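Local structure of fusolin (Anomala cuprea entomopoxvirus, 4YN1) at residues P75-I80 and Q216-V221; Y148-V153 and V173-V178; V210-W215 and G224-V229; H1-F6 and E137-A142. The protein builds the crystalline spindles that enhance the virulence of this insect poxvirus, and probably acts on chitin as a lytic polysaccharide monooxygenase. All blocks are in the same frame, centred on the assembly; numbering follows the deposited sequence.

How the interactions relate
Interactions 2, 3 and 4 are antiparallel strand pairings, 3 and 4 buried and 2 partly so; interaction 1 is a partly buried loop contact. Interactions 1 and 3 share strand 209-217: its middle pairs backbone to backbone with 224-229, whereas its end and the loop beyond receive an aromatic side chain from 75-80 without any hydrogen bond between the segments. Interaction 2 adds the neighbouring strand 147-154, and the Glu150-Arg214 salt bridge ties it to interaction 3. Interaction 4 belongs to another sheet, packed against the first through Phe138 on Phe149, while Asn227 OD1 accepts from Val4 N to join interactions 3 and 4. Interactions 1 and 2 both touch the N-linked sugar on Asn175.

Interaction 1: P75-I80 and Q216-V221; sequences PNFRDI and QRIDPV. With NAG (2-acetamido-2-deoxy-beta-D-glucopyranose), chain B; NAG (2-acetamido-2-deoxy-beta-D-glucopyranose), chain C.
Phe77 and the backbone of 217-219 form the tight part of this contact, and the prolines at its outer end the loose part. CG of Phe77 stands between its own N and carbonyl carbon (chi1 62°), and the ring lies against the end of strand 209-217. Arg217 O sits over the centre of one ring face, and Phe77 CE2 comes to 3.3 Å from Asp219 O. Near CB, the Gln216 chain bends at chi2 and brings its amide almost parallel to the ring plane (13° apart), NE2 lying 3.4 Å from Phe77 CB. That amide is held firmly: Gln216 NE2 donates nearly straight to Arg217 O at 2.9 Å and also to Gly222 O, while OE1 accepts from Arg214. On the opposing side, a type I turn from Asn76 to Asp79 presents Phe77 and Arg78, and Asp79 N-caps helix 80-87. In the partner loop Ile218 centres an inverse gamma turn, and Asp219 OD2 accepts from Val221 N in an Asx turn. Phe77 CZ is centred under one face of the Arg78 guanidinium, whose NH2 reaches Ile218 CG2 at 3.7 Å. Toward solvent the fit slackens. Pro75 N is 3.1 Å from Pro220 O but has no hydrogen to give, and both rings are exposed. The extended Arg78 chain runs past the second sugar, CD 3.2 Å from O7 of NAG (chain B), while Ile80 CB meets the acetyl methyl C8 of NAG (chain C) at 3.8 Å.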
# COMPACT_ATOMS: atom_id res chain seq x y z
N PRO A 75 -4.08 1.90 -24.73
CA PRO A 75 -4.74 0.64 -25.11
C PRO A 75 -4.00 -0.67 -24.88
O PRO A 75 -4.65 -1.69 -24.89
CB PRO A 75 -5.11 0.87 -26.60
CG PRO A 75 -4.18 1.83 -27.07
CD PRO A 75 -3.82 2.74 -25.91
N ASN A 76 -2.70 -0.64 -24.58
CA ASN A 76 -1.92 -1.85 -24.30
C ASN A 76 -1.99 -2.30 -22.81
O ASN A 76 -1.16 -3.11 -22.39
CB ASN A 76 -0.46 -1.59 -24.67
CG ASN A 76 -0.25 -1.22 -26.11
OD1 ASN A 76 -0.90 -1.76 -27.00
ND2 ASN A 76 0.70 -0.33 -26.39
N PHE A 77 -2.94 -1.76 -22.02
CA PHE A 77 -3.09 -2.04 -20.58
C PHE A 77 -3.08 -3.52 -20.16
O PHE A 77 -2.72 -3.79 -19.01
CB PHE A 77 -4.37 -1.36 -20.02
CG PHE A 77 -5.66 -1.83 -20.62
CD1 PHE A 77 -6.31 -2.95 -20.13
CD2 PHE A 77 -6.27 -1.11 -21.63
CE1 PHE A 77 -7.48 -3.41 -20.73
CE2 PHE A 77 -7.45 -1.57 -22.23
CZ PHE A 77 -8.02 -2.73 -21.79
N ARG A 78 -3.55 -4.46 -21.00
CA ARG A 78 -3.60 -5.88 -20.62
C ARG A 78 -2.23 -6.51 -20.51
O ARG A 78 -2.10 -7.56 -19.88
CB ARG A 78 -4.40 -6.71 -21.63
CG ARG A 78 -5.88 -6.33 -21.66
CD ARG A 78 -6.65 -7.03 -22.73
NE ARG A 78 -8.00 -6.46 -22.94
CZ ARG A 78 -8.30 -5.43 -23.73
NH1 ARG A 78 -7.34 -4.81 -24.42
NH2 ARG A 78 -9.55 -5.01 -23.84
N ASP A 79 -1.25 -5.93 -21.18
CA ASP A 79 0.10 -6.46 -21.24
C ASP A 79 0.90 -5.99 -20.05
O ASP A 79 1.33 -4.85 -20.03
CB ASP A 79 0.76 -6.02 -22.57
CG ASP A 79 2.16 -6.59 -22.79
OD1 ASP A 79 2.60 -7.41 -21.95
OD2 ASP A 79 2.81 -6.18 -23.77
N ILE A 80 1.12 -6.86 -19.07
CA ILE A 80 1.89 -6.48 -17.88
C ILE A 80 3.32 -6.02 -18.20
O ILE A 80 3.83 -5.12 -17.54
CB ILE A 80 1.81 -7.57 -16.78
CG1 ILE A 80 2.06 -6.99 -15.36
CG2 ILE A 80 2.73 -8.76 -17.08
CD1 ILE A 80 0.97 -6.08 -14.85
N GLN A 216 -7.72 -1.86 -12.96
CA GLN A 216 -7.49 -1.38 -14.31
C GLN A 216 -8.80 -1.20 -15.08
O GLN A 216 -9.56 -2.15 -15.19
CB GLN A 216 -6.60 -2.41 -15.03
CG GLN A 216 -6.24 -2.09 -16.49
CD GLN A 216 -5.57 -0.75 -16.67
OE1 GLN A 216 -4.50 -0.46 -16.13
NE2 GLN A 216 -6.13 0.12 -17.46
N ARG A 217 -9.00 -0.04 -15.66
CA ARG A 217 -10.17 0.20 -16.51
C ARG A 217 -9.94 -0.46 -17.87
O ARG A 217 -8.85 -0.31 -18.45
CB ARG A 217 -10.41 1.69 -16.70
CG ARG A 217 -10.94 2.30 -15.41
CD ARG A 217 -10.79 3.80 -15.38
NE ARG A 217 -11.61 4.47 -16.38
CZ ARG A 217 -11.85 5.78 -16.42
NH1 ARG A 217 -11.33 6.59 -15.50
NH2 ARG A 217 -12.62 6.30 -17.37
N ILE A 218 -10.97 -1.14 -18.39
CA ILE A 218 -10.91 -1.81 -19.70
C ILE A 218 -11.40 -0.76 -20.61
O ILE A 218 -12.61 -0.60 -20.80
CB ILE A 218 -11.74 -3.11 -19.74
CG1 ILE A 218 -11.17 -4.12 -18.79
CG2 ILE A 218 -11.81 -3.70 -21.20
CD1 ILE A 218 -12.04 -5.21 -18.47
N ASP A 219 -10.47 0.03 -21.12
CA ASP A 219 -10.79 1.24 -21.85
C ASP A 219 -9.62 1.71 -22.72
O ASP A 219 -8.49 1.51 -22.29
CB ASP A 219 -11.06 2.24 -20.73
CG ASP A 219 -11.35 3.62 -21.14
OD1 ASP A 219 -12.52 3.90 -21.45
OD2 ASP A 219 -10.41 4.43 -21.15
N PRO A 220 -9.81 2.46 -23.83
CA PRO A 220 -8.64 2.90 -24.62
C PRO A 220 -7.61 3.83 -23.97
O PRO A 220 -6.45 3.80 -24.36
CB PRO A 220 -9.26 3.54 -25.88
CG PRO A 220 -10.66 3.81 -25.53
CD PRO A 220 -11.08 2.78 -24.53
N VAL A 221 -8.01 4.69 -23.02
CA VAL A 221 -7.07 5.57 -22.32
C VAL A 221 -6.28 4.73 -21.25
O VAL A 221 -5.17 5.07 -20.89
CB VAL A 221 -7.81 6.81 -21.74
CG1 VAL A 221 -6.93 7.58 -20.77
CG2 VAL A 221 -8.26 7.72 -22.90
C1 NAG B . -4.74 -11.11 -21.55
C2 NAG B . -5.68 -10.85 -22.73
C3 NAG B . -4.97 -11.28 -24.01
C4 NAG B . -3.65 -10.55 -24.16
C5 NAG B . -2.80 -10.68 -22.90
C6 NAG B . -1.61 -9.75 -22.91
C7 NAG B . -8.14 -10.95 -22.47
C8 NAG B . -9.31 -11.86 -22.25
N2 NAG B . -6.94 -11.56 -22.56
O3 NAG B . -5.81 -10.93 -25.11
O4 NAG B . -2.90 -11.14 -25.23
O5 NAG B . -3.57 -10.33 -21.74
O6 NAG B . -0.63 -10.18 -21.98
O7 NAG B . -8.27 -9.74 -22.59
C1 NAG C . -5.07 -11.15 -16.29
C2 NAG C . -3.74 -11.18 -17.04
C3 NAG C . -3.96 -10.57 -18.43
C4 NAG C . -5.08 -11.31 -19.16
C5 NAG C . -6.33 -11.33 -18.29
C6 NAG C . -7.48 -12.13 -18.88
C7 NAG C . -1.56 -10.87 -16.00
C8 NAG C . -0.69 -9.96 -15.18
N2 NAG C . -2.76 -10.41 -16.30
O3 NAG C . -2.74 -10.61 -19.18
O4 NAG C . -5.38 -10.65 -20.38
O5 NAG C . -6.01 -11.94 -17.03
O6 NAG C . -7.09 -13.47 -19.15
O7 NAG C . -1.17 -11.97 -16.37

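Interaction 2: Y148-V153 and V173-V178; sequences YFEVYV and VFNSTV. With NAG (2-acetamido-2-deoxy-beta-D-glucopyranose), chain C.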
# COMPACT_ATOMS: atom_id res chain seq x y z
N TYR A 148 -11.10 -4.46 -14.22
CA TYR A 148 -10.68 -5.69 -13.59
C TYR A 148 -9.61 -5.42 -12.55
O TYR A 148 -9.07 -4.32 -12.50
CB TYR A 148 -10.23 -6.76 -14.60
CG TYR A 148 -8.95 -6.41 -15.33
CD1 TYR A 148 -8.92 -5.41 -16.28
CD2 TYR A 148 -7.76 -7.10 -15.08
CE1 TYR A 148 -7.79 -5.15 -17.03
CE2 TYR A 148 -6.58 -6.77 -15.74
CZ TYR A 148 -6.61 -5.81 -16.75
OH TYR A 148 -5.49 -5.40 -17.42
N PHE A 149 -9.41 -6.36 -11.68
CA PHE A 149 -8.44 -6.26 -10.58
C PHE A 149 -7.35 -7.29 -10.72
O PHE A 149 -7.65 -8.47 -10.95
CB PHE A 149 -9.10 -6.51 -9.22
CG PHE A 149 -9.94 -5.36 -8.72
CD1 PHE A 149 -11.27 -5.25 -9.07
CD2 PHE A 149 -9.37 -4.36 -7.95
CE1 PHE A 149 -12.05 -4.19 -8.61
CE2 PHE A 149 -10.15 -3.28 -7.49
CZ PHE A 149 -11.49 -3.23 -7.79
N GLU A 150 -6.12 -6.88 -10.44
CA GLU A 150 -4.98 -7.75 -10.27
C GLU A 150 -4.40 -7.48 -8.88
O GLU A 150 -4.34 -6.32 -8.46
CB GLU A 150 -3.89 -7.46 -11.31
CG GLU A 150 -4.30 -7.94 -12.69
CD GLU A 150 -3.30 -7.65 -13.79
OE1 GLU A 150 -2.33 -6.91 -13.54
OE2 GLU A 150 -3.54 -8.10 -14.94
N VAL A 151 -4.04 -8.54 -8.16
CA VAL A 151 -3.41 -8.40 -6.86
C VAL A 151 -2.11 -9.15 -6.84
O VAL A 151 -2.04 -10.29 -7.29
CB VAL A 151 -4.31 -8.83 -5.70
CG1 VAL A 151 -3.65 -8.47 -4.37
CG2 VAL A 151 -5.70 -8.19 -5.80
N TYR A 152 -1.07 -8.48 -6.36
CA TYR A 152 0.26 -9.07 -6.26
C TYR A 152 0.69 -9.06 -4.83
O TYR A 152 0.23 -8.22 -4.07
CB TYR A 152 1.27 -8.25 -7.06
CG TYR A 152 0.95 -8.13 -8.53
CD1 TYR A 152 0.02 -7.19 -8.99
CD2 TYR A 152 1.59 -8.93 -9.48
CE1 TYR A 152 -0.33 -7.12 -10.33
CE2 TYR A 152 1.27 -8.85 -10.83
CZ TYR A 152 0.29 -7.96 -11.25
OH TYR A 152 -0.05 -7.93 -12.58
N VAL A 153 1.61 -9.94 -4.47
CA VAL A 153 2.21 -9.96 -3.13
C VAL A 153 3.74 -9.97 -3.31
O VAL A 153 4.28 -10.58 -4.26
CB VAL A 153 1.69 -11.15 -2.28
CG1 VAL A 153 2.38 -11.22 -0.93
CG2 VAL A 153 0.18 -11.05 -2.09
N VAL A 173 -1.15 -12.98 -7.55
CA VAL A 173 -1.98 -13.89 -6.78
C VAL A 173 -3.46 -13.89 -7.17
O VAL A 173 -4.18 -14.79 -6.73
CB VAL A 173 -1.77 -13.74 -5.25
CG1 VAL A 173 -0.31 -13.96 -4.87
CG2 VAL A 173 -2.29 -12.41 -4.69
N PHE A 174 -3.92 -12.89 -7.92
CA PHE A 174 -5.33 -12.74 -8.24
C PHE A 174 -5.47 -11.94 -9.51
O PHE A 174 -4.76 -10.96 -9.70
CB PHE A 174 -6.03 -12.03 -7.05
CG PHE A 174 -7.51 -11.81 -7.21
CD1 PHE A 174 -8.00 -10.76 -7.96
CD2 PHE A 174 -8.42 -12.68 -6.64
CE1 PHE A 174 -9.38 -10.56 -8.10
CE2 PHE A 174 -9.79 -12.48 -6.76
CZ PHE A 174 -10.26 -11.43 -7.52
N ASN A 175 -6.38 -12.36 -10.38
CA ASN A 175 -6.63 -11.64 -11.61
C ASN A 175 -8.05 -11.94 -12.03
O ASN A 175 -8.31 -13.03 -12.53
CB ASN A 175 -5.62 -12.05 -12.67
CG ASN A 175 -5.80 -11.36 -14.00
OD1 ASN A 175 -6.65 -10.47 -14.16
ND2 ASN A 175 -4.98 -11.72 -14.98
N SER A 176 -8.97 -10.99 -11.84
CA SER A 176 -10.38 -11.24 -12.16
C SER A 176 -11.19 -9.97 -12.23
O SER A 176 -10.87 -8.96 -11.59
CB SER A 176 -11.00 -12.13 -11.07
OG SER A 176 -12.27 -12.64 -11.43
N THR A 177 -12.31 -10.05 -12.94
CA THR A 177 -13.32 -9.00 -12.90
C THR A 177 -14.02 -9.32 -11.59
O THR A 177 -14.00 -10.47 -11.14
CB THR A 177 -14.27 -9.06 -14.12
OG1 THR A 177 -14.77 -10.38 -14.21
CG2 THR A 177 -13.59 -8.69 -15.39
N VAL A 178 -14.49 -8.30 -10.90
CA VAL A 178 -15.11 -8.40 -9.57
C VAL A 178 -16.44 -7.65 -9.59
O VAL A 178 -16.44 -6.48 -9.98
CB VAL A 178 -14.15 -7.77 -8.50
CG1 VAL A 178 -14.80 -7.77 -7.11
CG2 VAL A 178 -12.82 -8.53 -8.46
C1 NAG C . -5.07 -11.15 -16.29
C2 NAG C . -3.74 -11.18 -17.04
C3 NAG C . -3.96 -10.57 -18.43
C4 NAG C . -5.08 -11.31 -19.16
C5 NAG C . -6.33 -11.33 -18.29
C6 NAG C . -7.48 -12.13 -18.88
C7 NAG C . -1.56 -10.87 -16.00
C8 NAG C . -0.69 -9.96 -15.18
N2 NAG C . -2.76 -10.41 -16.30
O3 NAG C . -2.74 -10.61 -19.18
O4 NAG C . -5.38 -10.65 -20.38
O5 NAG C . -6.01 -11.94 -17.03
O6 NAG C . -7.09 -13.47 -19.15
O7 NAG C . -1.17 -11.97 -16.37
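With CG anti to the backbone N (chi1 179°), Asn175 runs side by side with Glu150, whose CG is instead anti to the carbonyl carbon (chi1 -72°) and whose chain is extended beyond it. The two point the same way with amide and carboxylate planes 81° apart, and Glu150 CG lies 3.8 Å from Asn175 OD1. Asn175 ND2 is bonded to C1 of NAG (chain C), the first sugar of an N-linked glycan in an Asn-Ser-Thr sequon. The acetamide then folds back over the strand: its N2 donates nearly straight to Glu150 OE2 at 2.8 Å, and the methyl C8 sits 3.4 Å from Tyr152 OH. That hydroxyl in turn donates to Glu150 OE1 (2.7 Å) from above the carboxylate plane, so both carboxylate oxygens are held, OE1 also by Arg214. Strands 147-154 and 170-176 are antiparallel neighbours here, interrupted by a classic beta bulge in which Val173 and Phe174 both face Val151. Val151 O takes a 2.8 Å bond from Val173 N and a weak one from Phe174 N. On the face of Phe149, Val151 and Phe174 the contacts are mostly apolar. Val151 CB meets Phe174 CB at 3.9 Å, and the Phe174 ring turns its edge to Phe149 O. Val178 CG2 lies 3.7 Å from Phe149 CD1, its side chain crossing the phenylalanine at about a right angle, and the Phe149 ring stacks with Trp215.

Interaction 3: V210-W215 and G224-V229; sequences VIYVRW and GFYNCV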
# COMPACT_ATOMS: atom_id res chain seq x y z
N VAL A 210 4.14 -6.71 1.35
CA VAL A 210 3.29 -5.74 0.69
C VAL A 210 2.36 -6.50 -0.26
O VAL A 210 2.78 -7.47 -0.95
CB VAL A 210 4.05 -4.62 -0.07
CG1 VAL A 210 3.09 -3.76 -0.90
CG2 VAL A 210 4.85 -3.75 0.87
N ILE A 211 1.09 -6.08 -0.25
CA ILE A 211 0.05 -6.51 -1.17
C ILE A 211 -0.11 -5.30 -2.12
O ILE A 211 -0.25 -4.16 -1.65
CB ILE A 211 -1.28 -6.88 -0.52
CG1 ILE A 211 -1.11 -8.03 0.52
CG2 ILE A 211 -2.34 -7.19 -1.58
CD1 ILE A 211 -2.33 -8.26 1.44
N TYR A 212 0.01 -5.53 -3.41
CA TYR A 212 -0.05 -4.45 -4.39
C TYR A 212 -1.27 -4.68 -5.24
O TYR A 212 -1.39 -5.75 -5.86
CB TYR A 212 1.19 -4.44 -5.25
CG TYR A 212 1.36 -3.21 -6.10
CD1 TYR A 212 1.46 -1.95 -5.52
CD2 TYR A 212 1.60 -3.31 -7.46
CE1 TYR A 212 1.72 -0.82 -6.27
CE2 TYR A 212 1.88 -2.18 -8.23
CZ TYR A 212 1.88 -0.93 -7.65
OH TYR A 212 2.19 0.17 -8.40
N VAL A 213 -2.23 -3.76 -5.15
CA VAL A 213 -3.53 -3.86 -5.80
C VAL A 213 -3.58 -2.96 -7.01
O VAL A 213 -3.35 -1.75 -6.90
CB VAL A 213 -4.65 -3.55 -4.81
CG1 VAL A 213 -6.02 -3.62 -5.51
CG2 VAL A 213 -4.61 -4.49 -3.60
N ARG A 214 -4.02 -3.53 -8.13
CA ARG A 214 -4.16 -2.81 -9.37
C ARG A 214 -5.63 -2.91 -9.81
O ARG A 214 -6.14 -4.02 -9.96
CB ARG A 214 -3.25 -3.41 -10.44
CG ARG A 214 -3.42 -2.79 -11.83
CD ARG A 214 -2.55 -3.51 -12.84
NE ARG A 214 -2.65 -2.87 -14.14
CZ ARG A 214 -2.68 -3.46 -15.33
NH1 ARG A 214 -2.51 -4.77 -15.43
NH2 ARG A 214 -2.82 -2.75 -16.42
N TRP A 215 -6.29 -1.76 -9.99
CA TRP A 215 -7.67 -1.72 -10.51
C TRP A 215 -7.53 -1.08 -11.88
O TRP A 215 -7.26 0.10 -11.96
CB TRP A 215 -8.57 -0.83 -9.63
CG TRP A 215 -10.00 -0.81 -10.09
CD1 TRP A 215 -10.68 -1.81 -10.70
CD2 TRP A 215 -10.97 0.19 -9.74
NE1 TRP A 215 -12.01 -1.47 -10.83
CE2 TRP A 215 -12.21 -0.24 -10.27
CE3 TRP A 215 -10.90 1.46 -9.16
CZ2 TRP A 215 -13.40 0.49 -10.10
CZ3 TRP A 215 -12.09 2.15 -8.94
CH2 TRP A 215 -13.30 1.70 -9.47
N GLY A 224 -5.41 3.20 -14.78
CA GLY A 224 -5.37 2.17 -13.76
C GLY A 224 -4.98 2.77 -12.43
O GLY A 224 -4.30 3.78 -12.41
N PHE A 225 -5.42 2.16 -11.34
CA PHE A 225 -5.16 2.60 -9.96
C PHE A 225 -4.34 1.56 -9.27
O PHE A 225 -4.58 0.37 -9.46
CB PHE A 225 -6.45 2.82 -9.20
CG PHE A 225 -7.31 3.84 -9.88
CD1 PHE A 225 -8.15 3.49 -10.93
CD2 PHE A 225 -7.25 5.18 -9.50
CE1 PHE A 225 -8.83 4.46 -11.66
CE2 PHE A 225 -7.93 6.16 -10.22
CZ PHE A 225 -8.71 5.80 -11.30
N TYR A 226 -3.31 2.00 -8.56
CA TYR A 226 -2.31 1.15 -7.94
C TYR A 226 -2.12 1.55 -6.50
O TYR A 226 -1.85 2.71 -6.23
CB TYR A 226 -0.98 1.28 -8.68
CG TYR A 226 -1.05 0.94 -10.16
CD1 TYR A 226 -1.59 1.84 -11.09
CD2 TYR A 226 -0.54 -0.25 -10.65
CE1 TYR A 226 -1.69 1.52 -12.43
CE2 TYR A 226 -0.69 -0.61 -11.98
CZ TYR A 226 -1.26 0.28 -12.88
OH TYR A 226 -1.39 -0.11 -14.20
N ASN A 227 -2.22 0.59 -5.56
CA ASN A 227 -2.03 0.87 -4.14
C ASN A 227 -1.18 -0.17 -3.47
O ASN A 227 -1.42 -1.37 -3.65
CB ASN A 227 -3.35 0.84 -3.41
CG ASN A 227 -4.33 2.00 -3.60
OD1 ASN A 227 -5.34 2.07 -2.87
ND2 ASN A 227 -4.02 3.00 -4.40
N CYS A 228 -0.26 0.31 -2.63
CA CYS A 228 0.52 -0.54 -1.73
C CYS A 228 -0.24 -0.72 -0.46
O CYS A 228 -0.77 0.25 0.05
CB CYS A 228 1.89 0.07 -1.45
SG CYS A 228 2.97 -0.03 -2.87
N VAL A 229 -0.28 -1.95 0.06
CA VAL A 229 -0.95 -2.33 1.29
C VAL A 229 0.07 -3.05 2.16
O VAL A 229 0.56 -4.11 1.77
CB VAL A 229 -2.15 -3.22 0.99
CG1 VAL A 229 -2.75 -3.77 2.27
CG2 VAL A 229 -3.22 -2.51 0.16
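Arg214 and Tyr226 face each other across a non-hydrogen-bonded pair, and NE of Arg214 donates to Tyr226 OH at 3.0 Å. The extended arginine lies alongside the tyrosine, pointing the same way, with guanidinium and ring planes 18° apart; the phenol oxygen nevertheless sits 31° out of the guanidinium plane, and the bond is bent. Arg214 CG packs 3.5 Å from Tyr226 CE2. Beyond NE, NH1 goes to Glu150, and NH2 to Gln216 OE1 and Phe77 O. The backbones of this beta hairpin, strands 209-217 and 223-234, are zipped by six N-H to O bonds, two in each of the hydrogen-bonded pairs Ile211-Val229, Val213-Asn227 and Trp215-Phe225. Asn227 turns its amide along its own strand, ND2 bonding to Tyr226 O at 2.9 Å from above the carbonyl plane. On the Arg214 face, the Tyr212 ring crosses Tyr226 with OH 3.4 Å from Tyr226 CB, and that hydroxyl bonds to Leu92 O. Cys228 SG, in a disulfide with Cys93, approaches the same ring obliquely, 3.6 Å from Tyr212 CD1. On the opposite face, Trp215 and Phe225 lie side by side with ring planes at 44° and CE3 of Trp215 3.8 Å from CD1 of Phe225. Farther along, Ile211 CB and Val229 CB meet at 4.1 Å. With every guanidinium nitrogen engaged and Glu150 at hand, the buried arginine charge is probably well compensated, and its bond to the phenol anchors the far end of the Tyr226 side chain.

Interaction 4: H1-F6 and E137-A142; sequences HGYVTF and EFCPTA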
# COMPACT_ATOMS: atom_id res chain seq x y z
N HIS A 1 -11.59 5.69 -9.69
CA HIS A 1 -11.00 6.27 -8.49
C HIS A 1 -11.38 5.48 -7.27
O HIS A 1 -12.48 4.95 -7.18
CB HIS A 1 -11.47 7.71 -8.32
CG HIS A 1 -10.96 8.59 -9.39
ND1 HIS A 1 -11.32 8.39 -10.72
CD2 HIS A 1 -10.07 9.60 -9.32
CE1 HIS A 1 -10.63 9.31 -11.40
NE2 HIS A 1 -9.92 10.08 -10.59
N GLY A 2 -10.44 5.36 -6.35
CA GLY A 2 -10.69 4.65 -5.10
C GLY A 2 -9.42 4.19 -4.44
O GLY A 2 -8.31 4.55 -4.88
N TYR A 3 -9.58 3.37 -3.41
CA TYR A 3 -8.46 2.87 -2.65
C TYR A 3 -8.82 1.61 -1.87
O TYR A 3 -9.99 1.32 -1.61
CB TYR A 3 -7.92 3.96 -1.69
CG TYR A 3 -9.02 4.72 -0.97
CD1 TYR A 3 -9.78 4.12 0.02
CD2 TYR A 3 -9.32 6.04 -1.30
CE1 TYR A 3 -10.89 4.75 0.57
CE2 TYR A 3 -10.37 6.72 -0.68
CZ TYR A 3 -11.19 6.05 0.20
OH TYR A 3 -12.24 6.68 0.84
N VAL A 4 -7.81 0.90 -1.41
CA VAL A 4 -8.04 -0.30 -0.62
C VAL A 4 -8.39 0.12 0.79
O VAL A 4 -7.61 0.83 1.43
CB VAL A 4 -6.84 -1.29 -0.62
CG1 VAL A 4 -7.26 -2.64 -0.03
CG2 VAL A 4 -6.27 -1.51 -2.02
N THR A 5 -9.51 -0.37 1.32
CA THR A 5 -9.88 -0.08 2.71
C THR A 5 -9.53 -1.22 3.63
O THR A 5 -9.34 -1.01 4.82
CB THR A 5 -11.34 0.33 2.81
OG1 THR A 5 -12.12 -0.55 2.01
CG2 THR A 5 -11.53 1.73 2.41
N PHE A 6 -9.50 -2.44 3.10
CA PHE A 6 -9.07 -3.57 3.90
C PHE A 6 -8.26 -4.55 3.08
O PHE A 6 -8.78 -5.12 2.12
CB PHE A 6 -10.21 -4.36 4.57
CG PHE A 6 -9.64 -5.47 5.43
CD1 PHE A 6 -9.01 -5.18 6.63
CD2 PHE A 6 -9.70 -6.79 5.02
CE1 PHE A 6 -8.38 -6.19 7.36
CE2 PHE A 6 -9.08 -7.79 5.75
CZ PHE A 6 -8.41 -7.49 6.91
N GLU A 137 -11.22 -5.55 0.66
CA GLU A 137 -12.28 -4.60 0.29
C GLU A 137 -11.64 -3.42 -0.40
O GLU A 137 -10.76 -2.77 0.17
CB GLU A 137 -13.05 -4.15 1.53
CG GLU A 137 -14.27 -3.27 1.22
CD GLU A 137 -14.89 -2.60 2.43
OE1 GLU A 137 -14.16 -1.82 3.08
OE2 GLU A 137 -16.10 -2.78 2.70
N PHE A 138 -12.11 -3.10 -1.59
CA PHE A 138 -11.66 -1.94 -2.34
C PHE A 138 -12.84 -0.97 -2.36
O PHE A 138 -13.97 -1.35 -2.66
CB PHE A 138 -11.21 -2.33 -3.75
CG PHE A 138 -10.61 -1.18 -4.49
CD1 PHE A 138 -11.40 -0.31 -5.22
CD2 PHE A 138 -9.24 -0.98 -4.49
CE1 PHE A 138 -10.84 0.77 -5.89
CE2 PHE A 138 -8.69 0.14 -5.10
CZ PHE A 138 -9.48 0.97 -5.85
N CYS A 139 -12.55 0.28 -1.99
CA CYS A 139 -13.51 1.35 -1.81
C CYS A 139 -13.50 2.30 -3.04
O CYS A 139 -12.59 3.10 -3.19
CB CYS A 139 -13.16 2.07 -0.51
SG CYS A 139 -14.29 3.39 -0.03
N PRO A 140 -14.43 2.13 -4.00
CA PRO A 140 -14.43 2.98 -5.20
C PRO A 140 -15.09 4.33 -4.89
O PRO A 140 -16.14 4.38 -4.23
CB PRO A 140 -15.26 2.16 -6.17
CG PRO A 140 -16.24 1.49 -5.32
CD PRO A 140 -15.59 1.23 -4.00
N THR A 141 -14.47 5.42 -5.32
CA THR A 141 -15.07 6.76 -5.18
C THR A 141 -15.73 7.22 -6.49
O THR A 141 -16.32 8.29 -6.52
CB THR A 141 -14.08 7.75 -4.61
OG1 THR A 141 -12.98 7.89 -5.49
CG2 THR A 141 -13.56 7.31 -3.26
N ALA A 142 -15.56 6.47 -7.55
CA ALA A 142 -16.21 6.65 -8.84
C ALA A 142 -16.38 5.26 -9.43
O ALA A 142 -15.50 4.42 -9.26
CB ALA A 142 -15.33 7.50 -9.76
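Tyr3 and Cys139 form a hydrogen-bonded pair between the N-terminal strand 2-6 and strand 131-140, antiparallel neighbours in one sheet of a fold assigned to the lytic polysaccharide monooxygenases. With CG between its own N and carbonyl carbon (chi1 44°), Tyr3 lays one ring face over Cys139 O. CD1 passes Cys139 CB at 4.0 Å, and CE1 is 3.7 Å from Cys139 SG, an oblique sulfur-aromatic contact. On the other side, CE2 meets Thr141 CG2 at 4.1 Å, the two side chains crossing at about a right angle. At the tip, OH of Tyr3 is 4.0 Å from Cys139 SG, which is joined to Cys189 by a disulfide. Thr5 CG2 lies at the edge of the Tyr3 ring and presses tightly on Cys139 CB, 3.4 Å away. Past this point a classic beta bulge sets Thr5 and Phe6 both opposite Glu137, whose O accepts from both backbone N atoms. At the start of the chain, Thr141 N donates to His1 O. His1 NE2 is hydrogen-bonded to Glu68 and ND1 to His144, the His1-His144 pair being consistent with this family's copper-binding histidine brace. On the sheet's other face, the Phe138 ring lies against the Tyr3 backbone, CZ of Phe138 3.4 Å from Tyr3 N.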